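Tannase (Lactobacillus plantarum, PDB 4JUI) probably hydrolyses the galloyl ester bonds of tannins, releasing gallic acid, and is seen here with ethyl gallate bound. Local coordinates at residues I207-H212 with A394-S399. The protein carries 1 engineered substitution. Numbering follows the deposited sequence.
Sequences IHNLEH and AINPLS. With EGR (ethyl 3,4,5-trihydroxybenzoate), chain C.
The amide nitrogen of Asn396 reaches across to two acceptors, Asn209 and Glu211. ND2 of Asn396 lies 2.9 Å from OE2 of Glu211, which it meets from above the carboxylate plane. Its bond to OD1 of Asn209 measures 3.0 Å. That same Asn209 oxygen also accepts from His212 ND1, while Asn209 ND2 is bonded to Tyr269 OH. A primary amide suits position 396 because its other end is used too: OD1 takes the backbone N of Leu398, forming an Asx turn. With chi1 at -171°, the Asn396 amide swings toward Asn209 and Glu211. An aspartate here would probably leave Glu211 OE2 without this donor and set a second negative charge beside its carboxylate.

Van der Waals contacts flank these bonds. Pro397, a compact ring, packs its CD 3.8 Å from His208 CB. Branched Leu398 spreads its methyls, CD1 against the Asn209 amide (3.4 Å from ND2) and CD2 at the His208 ring edge, whose ND1 is engaged by Pro206 O.

The contact thus joins the start of helix 210-221, just past pocket residue Ile207 in this alpha/beta-hydrolase-type fold, to the loop between helix 389-394 and strand 411-415, with helices 165-175 and 426-437 packed alongside.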
loop_
_atom_site.group_PDB
_atom_site.type_symbol
_atom_site.label_atom_id
_atom_site.label_comp_id
_atom_site.label_asym_id
_atom_site.label_seq_id
_atom_site.Cartn_x
_atom_site.Cartn_y
_atom_site.Cartn_z
ATOM N N ILE A 207 -2.280 1.150 3.827
ATOM C CA ILE A 207 -2.999 2.119 4.647
ATOM C C ILE A 207 -4.208 2.609 3.837
ATOM O O ILE A 207 -4.133 3.598 3.102
ATOM C CB ILE A 207 -2.086 3.291 5.071
ATOM C CG1 ILE A 207 -0.857 2.773 5.817
ATOM C CG2 ILE A 207 -2.839 4.296 5.945
ATOM C CD1 ILE A 207 -1.165 2.195 7.194
ATOM N N HIS A 208 -5.306 1.866 3.951
ATOM C CA HIS A 208 -6.491 2.065 3.123
ATOM C C HIS A 208 -7.728 1.939 4.001
ATOM O O HIS A 208 -7.606 1.752 5.219
ATOM C CB HIS A 208 -6.543 1.008 2.015
ATOM C CG HIS A 208 -6.952 -0.346 2.498
ATOM N ND1 HIS A 208 -6.105 -1.169 3.219
ATOM C CD2 HIS A 208 -8.121 -1.021 2.391
ATOM C CE1 HIS A 208 -6.732 -2.284 3.522
ATOM N NE2 HIS A 208 -7.963 -2.224 3.036
ATOM N N ASN A 209 -8.906 2.007 3.376
ATOM C CA ASN A 209 -10.179 1.994 4.093
ATOM C C ASN A 209 -10.194 3.099 5.149
ATOM O O ASN A 209 -10.624 2.892 6.294
ATOM C CB ASN A 209 -10.439 0.612 4.709
ATOM C CG ASN A 209 -11.868 0.433 5.151
ATOM O OD1 ASN A 209 -12.743 1.240 4.823
ATOM N ND2 ASN A 209 -12.118 -0.629 5.916
ATOM N N LEU A 210 -9.757 4.286 4.737
ATOM C CA LEU A 210 -9.408 5.357 5.660
ATOM C C LEU A 210 -10.622 5.828 6.457
ATOM O O LEU A 210 -10.499 6.198 7.626
ATOM C CB LEU A 210 -8.780 6.535 4.893
ATOM C CG LEU A 210 -7.540 6.183 4.069
ATOM C CD1 LEU A 210 -7.028 7.416 3.303
ATOM C CD2 LEU A 210 -6.462 5.624 4.970
ATOM N N GLU A 211 -11.793 5.783 5.827
ATOM C CA GLU A 211 -13.019 6.280 6.455
ATOM C C GLU A 211 -13.561 5.334 7.533
ATOM O O GLU A 211 -14.505 5.684 8.250
ATOM C CB GLU A 211 -14.097 6.568 5.403
ATOM C CG GLU A 211 -14.714 5.328 4.744
ATOM C CD GLU A 211 -13.936 4.849 3.525
ATOM O OE1 GLU A 211 -12.720 5.116 3.443
ATOM O OE2 GLU A 211 -14.542 4.207 2.640
ATOM N N HIS A 212 -12.951 4.157 7.669
ATOM C CA HIS A 212 -13.308 3.234 8.756
ATOM C C HIS A 212 -12.127 2.882 9.667
ATOM O O HIS A 212 -12.270 2.097 10.611
ATOM C CB HIS A 212 -13.941 1.958 8.199
ATOM C CG HIS A 212 -15.151 2.216 7.349
ATOM N ND1 HIS A 212 -15.191 1.920 6.008
ATOM C CD2 HIS A 212 -16.348 2.761 7.661
ATOM C CE1 HIS A 212 -16.376 2.265 5.525
ATOM N NE2 HIS A 212 -17.096 2.773 6.502
ATOM N N ALA A 394 -14.115 6.104 -3.994
ATOM C CA ALA A 394 -13.288 5.783 -5.162
ATOM C C ALA A 394 -11.868 5.338 -4.836
ATOM O O ALA A 394 -11.297 4.530 -5.565
ATOM C CB ALA A 394 -13.254 6.953 -6.130
ATOM N N ILE A 395 -11.283 5.873 -3.767
ATOM C CA ILE A 395 -9.907 5.520 -3.445
ATOM C C ILE A 395 -9.777 4.400 -2.405
ATOM O O ILE A 395 -8.687 4.104 -1.932
ATOM C CB ILE A 395 -9.040 6.756 -3.067
ATOM C CG1 ILE A 395 -9.439 7.340 -1.717
ATOM C CG2 ILE A 395 -9.124 7.829 -4.162
ATOM C CD1 ILE A 395 -8.391 8.327 -1.187
ATOM N N ASN A 396 -10.899 3.782 -2.059
ATOM C CA ASN A 396 -10.907 2.638 -1.151
ATOM C C ASN A 396 -10.985 1.337 -1.946
ATOM O O ASN A 396 -11.982 1.088 -2.623
ATOM C CB ASN A 396 -12.119 2.745 -0.222
ATOM C CG ASN A 396 -12.090 1.730 0.905
ATOM O OD1 ASN A 396 -11.311 0.776 0.883
ATOM N ND2 ASN A 396 -12.953 1.930 1.901
ATOM N N PRO A 397 -9.931 0.497 -1.876
ATOM C CA PRO A 397 -9.966 -0.758 -2.636
ATOM C C PRO A 397 -11.199 -1.635 -2.345
ATOM O O PRO A 397 -11.697 -2.304 -3.258
ATOM C CB PRO A 397 -8.667 -1.466 -2.213
ATOM C CG PRO A 397 -7.751 -0.363 -1.771
ATOM C CD PRO A 397 -8.675 0.660 -1.123
ATOM N N LEU A 398 -11.704 -1.613 -1.113
ATOM C CA LEU A 398 -12.878 -2.411 -0.755
ATOM C C LEU A 398 -14.119 -2.089 -1.600
ATOM O O LEU A 398 -14.953 -2.955 -1.831
ATOM C CB LEU A 398 -13.222 -2.262 0.733
ATOM C CG LEU A 398 -12.148 -2.586 1.773
ATOM C CD1 LEU A 398 -12.735 -2.497 3.183
ATOM C CD2 LEU A 398 -11.551 -3.968 1.527
ATOM N N SER A 399 -14.238 -0.851 -2.075
ATOM C CA SER A 399 -15.439 -0.445 -2.811
ATOM C C SER A 399 -15.678 -1.273 -4.072
ATOM O O SER A 399 -16.803 -1.358 -4.562
ATOM C CB SER A 399 -15.368 1.041 -3.165
ATOM O OG SER A 399 -15.150 1.817 -2.001
HETATM C C01 EGR C . 4.695 7.198 6.630
HETATM C C02 EGR C . 4.717 5.696 6.588
HETATM O O03 EGR C . 3.821 5.007 5.757
HETATM C C04 EGR C . 2.709 5.591 5.149
HETATM O O05 EGR C . 2.503 5.538 3.939
HETATM C C06 EGR C . 1.581 6.010 6.013
HETATM C C07 EGR C . 0.563 6.771 5.468
HETATM C C08 EGR C . -0.474 7.181 6.276
HETATM O O09 EGR C . -1.491 7.939 5.743
HETATM C C10 EGR C . -0.489 6.820 7.619
HETATM O O11 EGR C . -1.534 7.224 8.420
HETATM C C12 EGR C . 0.533 6.048 8.153
HETATM O O13 EGR C . 0.539 5.683 9.474
HETATM C C14 EGR C . 1.570 5.641 7.343
#